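Local atomic coordinates of glycosyl hydrolase, family 31/fibronectin type III domain protein (Clostridium perfringens, PDB entry 4UAP), a protein that binds N-acetylgalactosamine through a family 32 carbohydrate-binding module, a calcium-binding beta-sandwich that probably helps bring a family 31 glycoside hydrolase to galacto-configured glycans. Residues S13-Q16 with G20-K23; D22-G27 with F55-E60; Y73-S78 with N83-K88; I126-L131 with N143-Y148. All coordinates share one frame; numbering follows the deposited sequence.

How the contacts relate
Contacts 1 and 2 follow each other along the chain and share Asp22 and Lys23, their centres about 9 Å apart; contacts 3 and 4 come later, in that order. Contact 4 joins the two sheets of the sandwich near the middle of the chain, and contact 2, about 7 Å away centre to centre, continues that core on strand 55-61, the neighbour of strand 125-133. Calcium ties together contacts 1, 2 and 4. The centre of contact 3, which supplies part of the sugar pocket, is about 17 Å from those of contacts 1 and 2, but its strand 64-74 pairs with strand 141-149 of contact 4. This part of the pocket is thereby joined to the strand that carries two calcium ligands.

Contact 1. Residues S13-Q16 with G20-K23; sequences SQLQ and GLDK. With CA (calcium ion), chain D.
Leu15 leans on the turn that begins at Gly20, and the apolar part of the contact rests on one methyl. Leu15 CD1 lies 3.7 Å from Gly20 CA and 3.7 Å from Leu21 N, where the chain enters the 3-10 turn. Leu15 CD1 also meets Leu21 CD2 at 3.9 Å, and Leu21 CG touches it as well. With CG beside the backbone N and opposite the carbonyl carbon (chi1 -55°), the isobutyl group of Leu15 swings toward the turn. Met37 and Phe55 touch both leucines, making them part of a larger hydrophobic cluster.

The backbones themselves only come near one another: Gln16 O and Gly20 N stand 4.0 Å apart, too far to bond. The hydrogen bond that shapes the turn is internal, from Lys23 N to Gly20 O at 3.0 Å. All of this lies in the long connection between strands 6-9 and 37-38 of a beta-sandwich, a loop that folds back on itself and leads into the calcium site. There the carbonyl of Lys23 supplies a ligand, with Lys23 O 2.3 Å from the calcium. Asp26, Thr28, Ser35, Asn143 and Glu144 complete the coordination.

The polar atoms find partners outside the pair. The ammonium of Lys23 bridges back to the carbonyls of Gly18 and Ser34, pinning the loop from another direction. Gln16 carries its amide away from the turn, where OE1 accepts from the backbone N of Trp41, a residue of the sugar pocket. Leu15 O takes a hydrogen bond from Lys40 NZ.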
loop_
_atom_site.group_PDB
_atom_site.type_symbol
_atom_site.label_atom_id
_atom_site.label_comp_id
_atom_site.label_asym_id
_atom_site.label_seq_id
_atom_site.Cartn_x
_atom_site.Cartn_y
_atom_site.Cartn_z
ATOM N N SER A 13 -0.428 -12.651 7.894
ATOM C CA SER A 13 0.585 -13.293 8.726
ATOM C C SER A 13 1.949 -12.613 8.531
ATOM O O SER A 13 2.887 -12.891 9.274
ATOM C CB SER A 13 0.681 -14.801 8.439
ATOM O OG SER A 13 1.333 -15.065 7.212
ATOM N N GLN A 14 2.050 -11.709 7.553
ATOM C CA GLN A 14 3.293 -10.960 7.303
ATOM C C GLN A 14 3.405 -9.683 8.130
ATOM O O GLN A 14 4.446 -9.028 8.131
ATOM C CB GLN A 14 3.410 -10.570 5.831
ATOM C CG GLN A 14 3.310 -11.711 4.860
ATOM C CD GLN A 14 4.401 -12.719 5.059
ATOM O OE1 GLN A 14 5.568 -12.453 4.776
ATOM N NE2 GLN A 14 4.034 -13.887 5.557
ATOM N N LEU A 15 2.330 -9.331 8.820
ATOM C CA LEU A 15 2.179 -7.984 9.342
ATOM C C LEU A 15 2.280 -7.936 10.846
ATOM O O LEU A 15 1.975 -8.910 11.536
ATOM C CB LEU A 15 0.833 -7.394 8.906
ATOM C CG LEU A 15 0.603 -7.398 7.397
ATOM C CD1 LEU A 15 -0.766 -6.777 7.066
ATOM C CD2 LEU A 15 1.740 -6.676 6.693
ATOM N N GLN A 16 2.698 -6.781 11.348
ATOM C CA GLN A 16 2.840 -6.573 12.779
ATOM C C GLN A 16 1.471 -6.516 13.439
ATOM O O GLN A 16 0.541 -5.897 12.914
ATOM C CB GLN A 16 3.613 -5.280 13.060
ATOM C CG GLN A 16 3.761 -4.945 14.545
ATOM C CD GLN A 16 4.530 -6.006 15.306
ATOM O OE1 GLN A 16 5.373 -6.713 14.741
ATOM N NE2 GLN A 16 4.239 -6.131 16.596
ATOM N N GLY A 20 -2.358 -4.108 10.807
ATOM C CA GLY A 20 -2.721 -4.944 9.675
ATOM C C GLY A 20 -3.317 -4.194 8.492
ATOM O O GLY A 20 -3.246 -2.970 8.416
ATOM N N LEU A 21 -3.910 -4.950 7.573
ATOM C CA LEU A 21 -4.439 -4.418 6.315
ATOM C C LEU A 21 -5.455 -3.298 6.507
ATOM O O LEU A 21 -5.550 -2.394 5.689
ATOM C CB LEU A 21 -5.080 -5.554 5.503
ATOM C CG LEU A 21 -4.111 -6.641 5.023
ATOM C CD1 LEU A 21 -4.862 -7.825 4.400
ATOM C CD2 LEU A 21 -3.128 -6.056 4.043
ATOM N N ASP A 22 -6.223 -3.378 7.589
ATOM C CA ASP A 22 -7.255 -2.395 7.884
ATOM C C ASP A 22 -6.685 -0.988 8.021
ATOM O O ASP A 22 -7.371 -0.003 7.735
ATOM C CB ASP A 22 -8.002 -2.789 9.163
ATOM C CG ASP A 22 -7.075 -2.906 10.365
ATOM O OD1 ASP A 22 -6.229 -3.826 10.382
ATOM O OD2 ASP A 22 -7.188 -2.078 11.295
ATOM N N LYS A 23 -5.422 -0.894 8.432
ATOM C CA LYS A 23 -4.773 0.411 8.615
ATOM C C LYS A 23 -4.452 1.091 7.280
ATOM O O LYS A 23 -4.049 2.253 7.249
ATOM C CB LYS A 23 -3.498 0.258 9.457
ATOM C CG LYS A 23 -3.758 -0.175 10.912
ATOM C CD LYS A 23 -4.600 0.873 11.647
ATOM C CE LYS A 23 -4.910 0.465 13.093
ATOM N NZ LYS A 23 -3.766 0.718 14.015
HETATM CA CA CA D . -3.930 4.419 7.941
#

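Contact 2. Residues D22-G27 with F55-E60; sequences DKLIDG and FEMTFE. With CA (calcium ion), chain D.
The ring of Phe59 is met by Ile25 at its edge, close to the ring plane, where Ile25 CG2 comes within 4.1 Å of Phe59 CE2. Leu24 approaches the neighbouring ring corner on a slant, its CD1 3.9 Å from Phe59 CZ. The carboxylate of Asp26 reaches the metal with one oxygen: Asp26 OD1 is bonded to the calcium at 2.5 Å, while OD2 stays 3.9 Å away.

Leu24 makes most of the loop's contact with the strand. Leu24 CD1, which meets the ring, also sits 3.6 Å from Met57 SD, and the leucine side chain crosses both Met57 and Phe59 at about a right angle. The thioether is bent at its last torsion (chi3 -78°), which carries CE farther from the leucine than the sulfur is. Ile25 passes Phe59 in the opposite direction; its CG1 occupies the crowded position between backbone N and carbonyl carbon (chi1 61°), which leaves CG2 as the methyl that reaches the ring.

Both apolar residues belong to a tight turn, with Ile25 N bonded to Asp22 O at 3.1 Å. One side of this loop is therefore greasy and seals the core of the sandwich, while its other side offers Lys23 O and Asp26 OD1 to the calcium. Strand 55-61 lies between strands 6-9 and 125-133 in its sheet. From the opposing sheet, strand 141-149 brings Ile142 against Leu24 and Met57, and Ile145 against Phe59, while the backbone of Leu24 is hydrogen-bonded to that of Ile145.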
loop_
_atom_site.group_PDB
_atom_site.type_symbol
_atom_site.label_atom_id
_atom_site.label_comp_id
_atom_site.label_asym_id
_atom_site.label_seq_id
_atom_site.Cartn_x
_atom_site.Cartn_y
_atom_site.Cartn_z
ATOM N N ASP A 22 -6.223 -3.378 7.589
ATOM C CA ASP A 22 -7.255 -2.395 7.884
ATOM C C ASP A 22 -6.685 -0.988 8.021
ATOM O O ASP A 22 -7.371 -0.003 7.735
ATOM C CB ASP A 22 -8.002 -2.789 9.163
ATOM C CG ASP A 22 -7.075 -2.906 10.365
ATOM O OD1 ASP A 22 -6.229 -3.826 10.382
ATOM O OD2 ASP A 22 -7.188 -2.078 11.295
ATOM N N LYS A 23 -5.422 -0.894 8.432
ATOM C CA LYS A 23 -4.773 0.411 8.615
ATOM C C LYS A 23 -4.452 1.091 7.280
ATOM O O LYS A 23 -4.049 2.253 7.249
ATOM C CB LYS A 23 -3.498 0.258 9.457
ATOM C CG LYS A 23 -3.758 -0.175 10.912
ATOM C CD LYS A 23 -4.600 0.873 11.647
ATOM C CE LYS A 23 -4.910 0.465 13.093
ATOM N NZ LYS A 23 -3.766 0.718 14.015
ATOM N N LEU A 24 -4.613 0.368 6.177
ATOM C CA LEU A 24 -4.430 0.971 4.857
ATOM C C LEU A 24 -5.640 1.810 4.468
ATOM O O LEU A 24 -5.538 2.703 3.630
ATOM C CB LEU A 24 -4.193 -0.100 3.780
ATOM C CG LEU A 24 -2.915 -0.935 3.867
ATOM C CD1 LEU A 24 -2.955 -2.097 2.844
ATOM C CD2 LEU A 24 -1.672 -0.058 3.663
ATOM N N ILE A 25 -6.790 1.519 5.067
ATOM C CA ILE A 25 -8.018 2.201 4.670
ATOM C C ILE A 25 -8.837 2.724 5.853
ATOM O O ILE A 25 -10.037 2.965 5.724
ATOM C CB ILE A 25 -8.910 1.268 3.815
ATOM C CG1 ILE A 25 -9.315 0.031 4.613
ATOM C CG2 ILE A 25 -8.179 0.818 2.559
ATOM C CD1 ILE A 25 -10.256 -0.905 3.872
ATOM N N ASP A 26 -8.195 2.932 6.999
ATOM C CA ASP A 26 -8.938 3.361 8.183
ATOM C C ASP A 26 -9.104 4.880 8.241
ATOM O O ASP A 26 -9.703 5.404 9.174
ATOM C CB ASP A 26 -8.252 2.875 9.455
ATOM C CG ASP A 26 -6.874 3.467 9.623
ATOM O OD1 ASP A 26 -6.107 3.455 8.639
ATOM O OD2 ASP A 26 -6.556 3.958 10.726
ATOM N N GLY A 27 -8.572 5.583 7.245
ATOM C CA GLY A 27 -8.731 7.024 7.167
ATOM C C GLY A 27 -7.665 7.781 7.937
ATOM O O GLY A 27 -7.871 8.930 8.319
ATOM N N PHE A 55 5.295 -7.809 -1.029
ATOM C CA PHE A 55 4.045 -7.963 -0.293
ATOM C C PHE A 55 2.874 -7.447 -1.130
ATOM O O PHE A 55 2.838 -6.288 -1.534
ATOM C CB PHE A 55 4.098 -7.234 1.058
ATOM C CG PHE A 55 2.852 -7.410 1.870
ATOM C CD1 PHE A 55 2.571 -8.637 2.458
ATOM C CD2 PHE A 55 1.955 -6.363 2.034
ATOM C CE1 PHE A 55 1.419 -8.822 3.196
ATOM C CE2 PHE A 55 0.790 -6.540 2.766
ATOM C CZ PHE A 55 0.520 -7.775 3.351
ATOM N N GLU A 56 1.915 -8.328 -1.370
ATOM C CA GLU A 56 0.799 -8.060 -2.258
ATOM C C GLU A 56 -0.443 -7.650 -1.477
ATOM O O GLU A 56 -0.863 -8.340 -0.544
ATOM C CB GLU A 56 0.526 -9.309 -3.096
ATOM C CG GLU A 56 -0.558 -9.199 -4.127
ATOM C CD GLU A 56 -0.805 -10.544 -4.804
ATOM O OE1 GLU A 56 -1.624 -11.332 -4.280
ATOM O OE2 GLU A 56 -0.148 -10.819 -5.830
ATOM N N MET A 57 -1.018 -6.515 -1.864
ATOM C CA MET A 57 -2.216 -5.972 -1.235
ATOM C C MET A 57 -3.322 -5.891 -2.293
ATOM O O MET A 57 -3.150 -5.238 -3.324
ATOM C CB MET A 57 -1.936 -4.585 -0.641
ATOM C CG MET A 57 -0.951 -4.564 0.541
ATOM S SD MET A 57 -0.117 -2.954 0.795
ATOM C CE MET A 57 1.132 -3.021 -0.488
ATOM N N THR A 58 -4.441 -6.564 -2.042
ATOM C CA THR A 58 -5.529 -6.620 -3.014
ATOM C C THR A 58 -6.699 -5.748 -2.581
ATOM O O THR A 58 -7.172 -5.851 -1.448
ATOM C CB THR A 58 -6.020 -8.056 -3.214
ATOM O OG1 THR A 58 -4.936 -8.850 -3.710
ATOM C CG2 THR A 58 -7.203 -8.101 -4.206
ATOM N N PHE A 59 -7.157 -4.893 -3.491
ATOM C CA PHE A 59 -8.262 -3.980 -3.215
ATOM C C PHE A 59 -9.413 -4.258 -4.171
ATOM O O PHE A 59 -9.231 -4.283 -5.385
ATOM C CB PHE A 59 -7.807 -2.527 -3.344
ATOM C CG PHE A 59 -6.710 -2.155 -2.374
ATOM C CD1 PHE A 59 -5.382 -2.398 -2.686
ATOM C CD2 PHE A 59 -7.015 -1.600 -1.144
ATOM C CE1 PHE A 59 -4.365 -2.071 -1.792
ATOM C CE2 PHE A 59 -6.002 -1.256 -0.245
ATOM C CZ PHE A 59 -4.677 -1.504 -0.578
ATOM N N GLU A 60 -10.596 -4.464 -3.617
ATOM C CA GLU A 60 -11.757 -4.765 -4.434
ATOM C C GLU A 60 -12.894 -3.807 -4.135
ATOM O O GLU A 60 -13.074 -3.360 -2.998
ATOM C CB GLU A 60 -12.216 -6.199 -4.204
ATOM C CG GLU A 60 -11.228 -7.239 -4.649
ATOM C CD GLU A 60 -11.657 -8.633 -4.249
ATOM O OE1 GLU A 60 -11.439 -9.000 -3.073
ATOM O OE2 GLU A 60 -12.220 -9.358 -5.104
HETATM CA CA CA D . -3.930 4.419 7.941
#

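Contact 3. Residues Y73-S78 with N83-K88; sequences YNRMNS and NIAAMK. With NGA (2-acetamido-2-deoxy-beta-D-galactopyranose), chain C.
Arg75 and Asn83 run side by side toward the sugar, amide and guanidinium stacked with their planes 27° apart and Asn83 OD1 over one guanidinium face, offset toward the rim. Asn83 OD1 lies 3.5 Å from Arg75 NE, too poorly angled for a hydrogen bond. That oxygen, Asn83 OD1, instead accepts from Ala85 N at 2.9 Å, making an Asx turn at the head of the type I turn Asn83-Ala86. The other end of the amide donates from Asn83 ND2 to Asn77 OD1 at 2.8 Å, nearly straight and onto a lone pair, although the two amides stand almost perpendicular (80°). Asn83 N to Arg75 O, 3.0 Å, joins the backbones.

Backed by this amide and fully extended, Arg75 presents its guanidinium edge to N-acetylgalactosamine: Arg75 NH1 bonds sugar O3 at 2.9 Å and O4 at 3.1 Å, while NH2 adds weak bonds to O3 and the acetamido O7. Ala85 CB packs beside O4. Farther in, a water links Asn74 OD1 to Met87 N. The contact lies where the chain leaves strand 64-74 and enters strand 87-96, with Ala141 and Asn143 of strand 141-149 against Arg75.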
loop_
_atom_site.group_PDB
_atom_site.type_symbol
_atom_site.label_atom_id
_atom_site.label_comp_id
_atom_site.label_asym_id
_atom_site.label_seq_id
_atom_site.Cartn_x
_atom_site.Cartn_y
_atom_site.Cartn_z
ATOM N N TYR A 73 0.203 6.699 0.789
ATOM C CA TYR A 73 0.840 7.600 1.734
ATOM C C TYR A 73 1.992 6.885 2.432
ATOM O O TYR A 73 1.800 5.883 3.129
ATOM C CB TYR A 73 -0.175 8.122 2.750
ATOM C CG TYR A 73 -1.202 9.060 2.146
ATOM C CD1 TYR A 73 -2.326 8.563 1.480
ATOM C CD2 TYR A 73 -1.047 10.445 2.239
ATOM C CE1 TYR A 73 -3.264 9.421 0.928
ATOM C CE2 TYR A 73 -1.979 11.312 1.677
ATOM C CZ TYR A 73 -3.083 10.796 1.035
ATOM O OH TYR A 73 -4.007 11.655 0.496
ATOM N N ASN A 74 3.197 7.407 2.223
ATOM C CA ASN A 74 4.406 6.763 2.703
ATOM C C ASN A 74 4.813 7.263 4.079
ATOM O O ASN A 74 4.478 8.378 4.468
ATOM C CB ASN A 74 5.545 6.983 1.711
ATOM C CG ASN A 74 5.256 6.351 0.368
ATOM O OD1 ASN A 74 4.942 5.166 0.294
ATOM N ND2 ASN A 74 5.312 7.150 -0.697
ATOM N N ARG A 75 5.537 6.424 4.811
ATOM C CA ARG A 75 5.952 6.786 6.157
ATOM C C ARG A 75 7.063 7.824 6.086
ATOM O O ARG A 75 8.136 7.558 5.550
ATOM C CB ARG A 75 6.421 5.560 6.943
ATOM C CG ARG A 75 6.823 5.907 8.376
ATOM C CD ARG A 75 7.451 4.727 9.077
ATOM N NE ARG A 75 7.832 5.086 10.436
ATOM C CZ ARG A 75 8.354 4.230 11.307
ATOM N NH1 ARG A 75 8.558 2.967 10.948
ATOM N NH2 ARG A 75 8.668 4.640 12.527
ATOM N N MET A 76 6.799 9.004 6.637
ATOM C CA MET A 76 7.764 10.100 6.585
ATOM C C MET A 76 8.277 10.455 7.979
ATOM O O MET A 76 7.578 10.268 8.981
ATOM C CB MET A 76 7.145 11.346 5.933
ATOM C CG MET A 76 6.479 11.086 4.571
ATOM S SD MET A 76 7.570 10.375 3.318
ATOM C CE MET A 76 8.521 11.826 2.878
ATOM N N ASN A 77 9.500 10.972 8.033
ATOM C CA ASN A 77 10.035 11.520 9.272
ATOM C C ASN A 77 9.459 12.902 9.491
ATOM O O ASN A 77 8.965 13.513 8.549
ATOM C CB ASN A 77 11.559 11.585 9.218
ATOM C CG ASN A 77 12.177 10.232 9.017
ATOM O OD1 ASN A 77 11.810 9.271 9.695
ATOM N ND2 ASN A 77 13.117 10.140 8.084
ATOM N N SER A 78 9.535 13.405 10.721
ATOM C CA SER A 78 8.960 14.715 11.036
ATOM C C SER A 78 9.564 15.840 10.187
ATOM O O SER A 78 8.905 16.843 9.933
ATOM C CB SER A 78 9.143 15.038 12.525
ATOM O OG SER A 78 10.520 15.127 12.850
ATOM N N ASN A 83 11.066 7.925 5.700
ATOM C CA ASN A 83 11.632 7.063 6.733
ATOM C C ASN A 83 12.268 5.818 6.135
ATOM O O ASN A 83 11.875 5.353 5.067
ATOM C CB ASN A 83 10.559 6.671 7.761
ATOM C CG ASN A 83 11.115 5.817 8.891
ATOM O OD1 ASN A 83 10.906 4.604 8.926
ATOM N ND2 ASN A 83 11.841 6.451 9.817
ATOM N N ILE A 84 13.262 5.280 6.828
ATOM C CA ILE A 84 13.979 4.103 6.355
ATOM C C ILE A 84 13.069 2.859 6.174
ATOM O O ILE A 84 13.363 1.971 5.365
ATOM C CB ILE A 84 15.140 3.784 7.326
ATOM C CG1 ILE A 84 16.139 2.810 6.700
ATOM C CG2 ILE A 84 14.609 3.289 8.658
ATOM C CD1 ILE A 84 17.348 2.526 7.597
ATOM N N ALA A 85 11.954 2.799 6.901
ATOM C CA ALA A 85 11.052 1.648 6.787
ATOM C C ALA A 85 10.023 1.816 5.661
ATOM O O ALA A 85 9.284 0.884 5.352
ATOM C CB ALA A 85 10.338 1.403 8.121
ATOM N N ALA A 86 9.978 2.997 5.047
ATOM C CA ALA A 86 9.006 3.268 3.990
ATOM C C ALA A 86 9.258 2.484 2.693
ATOM O O ALA A 86 10.360 1.993 2.426
ATOM C CB ALA A 86 8.974 4.768 3.685
ATOM N N MET A 87 8.203 2.380 1.893
ATOM C CA MET A 87 8.265 1.776 0.566
ATOM C C MET A 87 9.255 2.536 -0.338
ATOM O O MET A 87 9.342 3.769 -0.288
ATOM C CB MET A 87 6.860 1.760 -0.056
ATOM C CG MET A 87 6.640 0.703 -1.156
ATOM S SD MET A 87 4.877 0.579 -1.593
ATOM C CE MET A 87 4.532 2.259 -2.085
ATOM N N LYS A 88 10.002 1.793 -1.148
ATOM C CA LYS A 88 10.956 2.375 -2.088
ATOM C C LYS A 88 10.558 2.070 -3.529
ATOM O O LYS A 88 10.858 2.840 -4.438
ATOM C CB LYS A 88 12.364 1.841 -1.829
ATOM C CG LYS A 88 13.432 2.494 -2.711
ATOM C CD LYS A 88 14.828 1.925 -2.448
ATOM C CE LYS A 88 15.888 2.736 -3.183
ATOM N NZ LYS A 88 17.256 2.151 -3.039
HETATM C C1 NGA C . 11.903 0.012 14.116
HETATM C C2 NGA C . 10.954 1.194 13.941
HETATM C C3 NGA C . 9.529 0.693 13.841
HETATM C C4 NGA C . 9.460 -0.373 12.755
HETATM C C5 NGA C . 10.371 -1.534 13.156
HETATM C C6 NGA C . 10.450 -2.696 12.174
HETATM C C7 NGA C . 11.346 3.444 14.875
HETATM C C8 NGA C . 11.404 4.270 16.127
HETATM N N2 NGA C . 11.075 2.144 15.049
HETATM O O1 NGA C . 13.204 0.456 13.811
HETATM O O3 NGA C . 8.706 1.802 13.573
HETATM O O4 NGA C . 9.901 0.194 11.540
HETATM O O5 NGA C . 11.685 -1.068 13.240
HETATM O O6 NGA C . 11.427 -3.633 12.619
HETATM O O7 NGA C . 11.543 3.972 13.770
HETATM O O HOH W 1 5.844 3.928 2.670
#

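Contact 4. Residues I126-L131 with N143-Y148; sequences IVITAL and NEIEFY. With CA (calcium ion), chain D.
Ile128 and Ile145 meet tip to tip across the core of the beta-sandwich, one from each of its two antiparallel sheets. The strand segments 126-131 and 143-148 run roughly antiparallel, at 150°, with axes 11.5 Å apart at closest approach, so the space between them is bridged by side chains alone.

The packing is closest along one inward-facing row. Ile128 CD1 lies 4.0 Å from Ile145 CD1, and Ile145 CG2 is equally near. One step along, Ile126 slides past Phe147 in the opposite direction, with Ile126 CD1 4.0 Å from Phe147 CE2 at the edge of the ring. Ile128 CD1 also approaches the ring obliquely, 4.4 Å from Phe147 CZ, and so lies near both Ile145 and Phe147, though only loosely to the ring. Phe70 of strand 64-74 packs on Ile126 and Ile128, and Phe59 on Ile128 and Ile145, extending the core around this row.

Glu144, Glu146 and Tyr148 turn to the other side of their strand. The metal end is still buried: Glu144 OE2 binds the calcium at 2.3 Å, and Asn143 adds a main-chain ligand, Asn143 O, also 2.3 Å from the calcium. A bend in the glutamate chain (chi2 89°) curls its carboxylate back to the ion, and its second oxygen, OE1, is held by Gly27 N. The strand opens to solvent toward Tyr148, which is exposed, beside the partly exposed Glu146. The carboxylate oxygen Glu146 OE1, which is also hydrogen-bonded to Tyr73 OH, receives Tyr148 OH at 2.8 Å on its syn side, 30° out of the carboxylate plane.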
loop_
_atom_site.group_PDB
_atom_site.type_symbol
_atom_site.label_atom_id
_atom_site.label_comp_id
_atom_site.label_asym_id
_atom_site.label_seq_id
_atom_site.Cartn_x
_atom_site.Cartn_y
_atom_site.Cartn_z
ATOM N N ILE A 126 -7.793 -3.937 -7.784
ATOM C CA ILE A 126 -6.457 -3.401 -7.989
ATOM C C ILE A 126 -5.523 -4.107 -7.030
ATOM O O ILE A 126 -5.816 -4.241 -5.837
ATOM C CB ILE A 126 -6.422 -1.871 -7.785
ATOM C CG1 ILE A 126 -7.107 -1.185 -8.975
ATOM C CG2 ILE A 126 -4.986 -1.376 -7.645
ATOM C CD1 ILE A 126 -7.149 0.312 -8.886
ATOM N N VAL A 127 -4.420 -4.611 -7.557
ATOM C CA VAL A 127 -3.465 -5.313 -6.721
ATOM C C VAL A 127 -2.190 -4.512 -6.699
ATOM O O VAL A 127 -1.606 -4.246 -7.749
ATOM C CB VAL A 127 -3.180 -6.732 -7.223
ATOM C CG1 VAL A 127 -2.180 -7.421 -6.288
ATOM C CG2 VAL A 127 -4.488 -7.538 -7.328
ATOM N N ILE A 128 -1.792 -4.099 -5.503
ATOM C CA ILE A 128 -0.597 -3.272 -5.307
ATOM C C ILE A 128 0.470 -4.090 -4.612
ATOM O O ILE A 128 0.229 -4.649 -3.550
ATOM C CB ILE A 128 -0.900 -2.023 -4.466
ATOM C CG1 ILE A 128 -1.999 -1.195 -5.143
ATOM C CG2 ILE A 128 0.392 -1.192 -4.239
ATOM C CD1 ILE A 128 -2.529 -0.062 -4.312
ATOM N N THR A 129 1.651 -4.171 -5.207
ATOM C CA THR A 129 2.703 -4.974 -4.615
ATOM C C THR A 129 3.896 -4.114 -4.233
ATOM O O THR A 129 4.530 -3.506 -5.094
ATOM C CB THR A 129 3.166 -6.093 -5.567
ATOM O OG1 THR A 129 2.025 -6.832 -6.015
ATOM C CG2 THR A 129 4.099 -7.039 -4.834
ATOM N N ALA A 130 4.179 -4.058 -2.935
ATOM C CA ALA A 130 5.408 -3.452 -2.439
ATOM C C ALA A 130 6.590 -4.377 -2.754
ATOM O O ALA A 130 6.601 -5.538 -2.348
ATOM C CB ALA A 130 5.300 -3.185 -0.942
ATOM N N LEU A 131 7.569 -3.858 -3.491
ATOM C CA LEU A 131 8.681 -4.668 -3.980
ATOM C C LEU A 131 9.939 -4.448 -3.159
ATOM O O LEU A 131 10.747 -5.356 -2.996
ATOM C CB LEU A 131 8.980 -4.351 -5.449
ATOM C CG LEU A 131 7.816 -4.538 -6.411
ATOM C CD1 LEU A 131 8.194 -3.999 -7.787
ATOM C CD2 LEU A 131 7.451 -6.013 -6.472
ATOM N N ASN A 143 1.273 4.239 5.431
ATOM C CA ASN A 143 0.274 4.943 6.240
ATOM C C ASN A 143 -1.160 4.667 5.812
ATOM O O ASN A 143 -2.046 4.494 6.634
ATOM C CB ASN A 143 0.500 6.459 6.181
ATOM C CG ASN A 143 1.874 6.864 6.643
ATOM O OD1 ASN A 143 2.649 6.040 7.138
ATOM N ND2 ASN A 143 2.184 8.155 6.500
ATOM N N GLU A 144 -1.390 4.665 4.507
ATOM C CA GLU A 144 -2.748 4.673 3.982
ATOM C C GLU A 144 -2.676 4.541 2.478
ATOM O O GLU A 144 -1.696 4.961 1.867
ATOM C CB GLU A 144 -3.485 5.974 4.363
ATOM C CG GLU A 144 -5.004 5.982 4.022
ATOM C CD GLU A 144 -5.876 5.436 5.155
ATOM O OE1 GLU A 144 -7.116 5.442 5.024
ATOM O OE2 GLU A 144 -5.325 4.994 6.185
ATOM N N ILE A 145 -3.702 3.945 1.886
ATOM C CA ILE A 145 -3.861 3.986 0.446
ATOM C C ILE A 145 -5.280 4.458 0.180
ATOM O O ILE A 145 -6.227 3.879 0.703
ATOM C CB ILE A 145 -3.597 2.614 -0.219
ATOM C CG1 ILE A 145 -2.142 2.185 0.038
ATOM C CG2 ILE A 145 -3.891 2.693 -1.726
ATOM C CD1 ILE A 145 -1.771 0.773 -0.499
ATOM N N GLU A 146 -5.404 5.537 -0.593
ATOM C CA GLU A 146 -6.694 6.162 -0.908
ATOM C C GLU A 146 -7.035 6.035 -2.383
ATOM O O GLU A 146 -6.153 6.152 -3.234
ATOM C CB GLU A 146 -6.678 7.651 -0.535
ATOM C CG GLU A 146 -6.533 7.917 0.939
ATOM C CD GLU A 146 -6.671 9.379 1.270
ATOM O OE1 GLU A 146 -6.424 10.216 0.373
ATOM O OE2 GLU A 146 -7.028 9.692 2.426
ATOM N N PHE A 147 -8.316 5.824 -2.679
ATOM C CA PHE A 147 -8.784 5.680 -4.059
ATOM C C PHE A 147 -9.722 6.836 -4.408
ATOM O O PHE A 147 -10.639 7.150 -3.651
ATOM C CB PHE A 147 -9.481 4.321 -4.252
ATOM C CG PHE A 147 -8.553 3.147 -4.083
ATOM C CD1 PHE A 147 -8.197 2.705 -2.818
ATOM C CD2 PHE A 147 -8.006 2.515 -5.188
ATOM C CE1 PHE A 147 -7.319 1.647 -2.655
ATOM C CE2 PHE A 147 -7.139 1.453 -5.042
ATOM C CZ PHE A 147 -6.789 1.017 -3.769
ATOM N N TYR A 148 -9.469 7.488 -5.535
ATOM C CA TYR A 148 -10.255 8.657 -5.933
ATOM C C TYR A 148 -11.076 8.352 -7.175
ATOM O O TYR A 148 -10.525 8.054 -8.239
ATOM C CB TYR A 148 -9.346 9.863 -6.178
ATOM C CG TYR A 148 -8.807 10.465 -4.904
ATOM C CD1 TYR A 148 -7.688 9.929 -4.273
ATOM C CD2 TYR A 148 -9.427 11.561 -4.324
ATOM C CE1 TYR A 148 -7.197 10.479 -3.097
ATOM C CE2 TYR A 148 -8.951 12.118 -3.158
ATOM C CZ TYR A 148 -7.842 11.574 -2.543
ATOM O OH TYR A 148 -7.384 12.137 -1.376
HETATM CA CA CA D . -3.930 4.419 7.941
#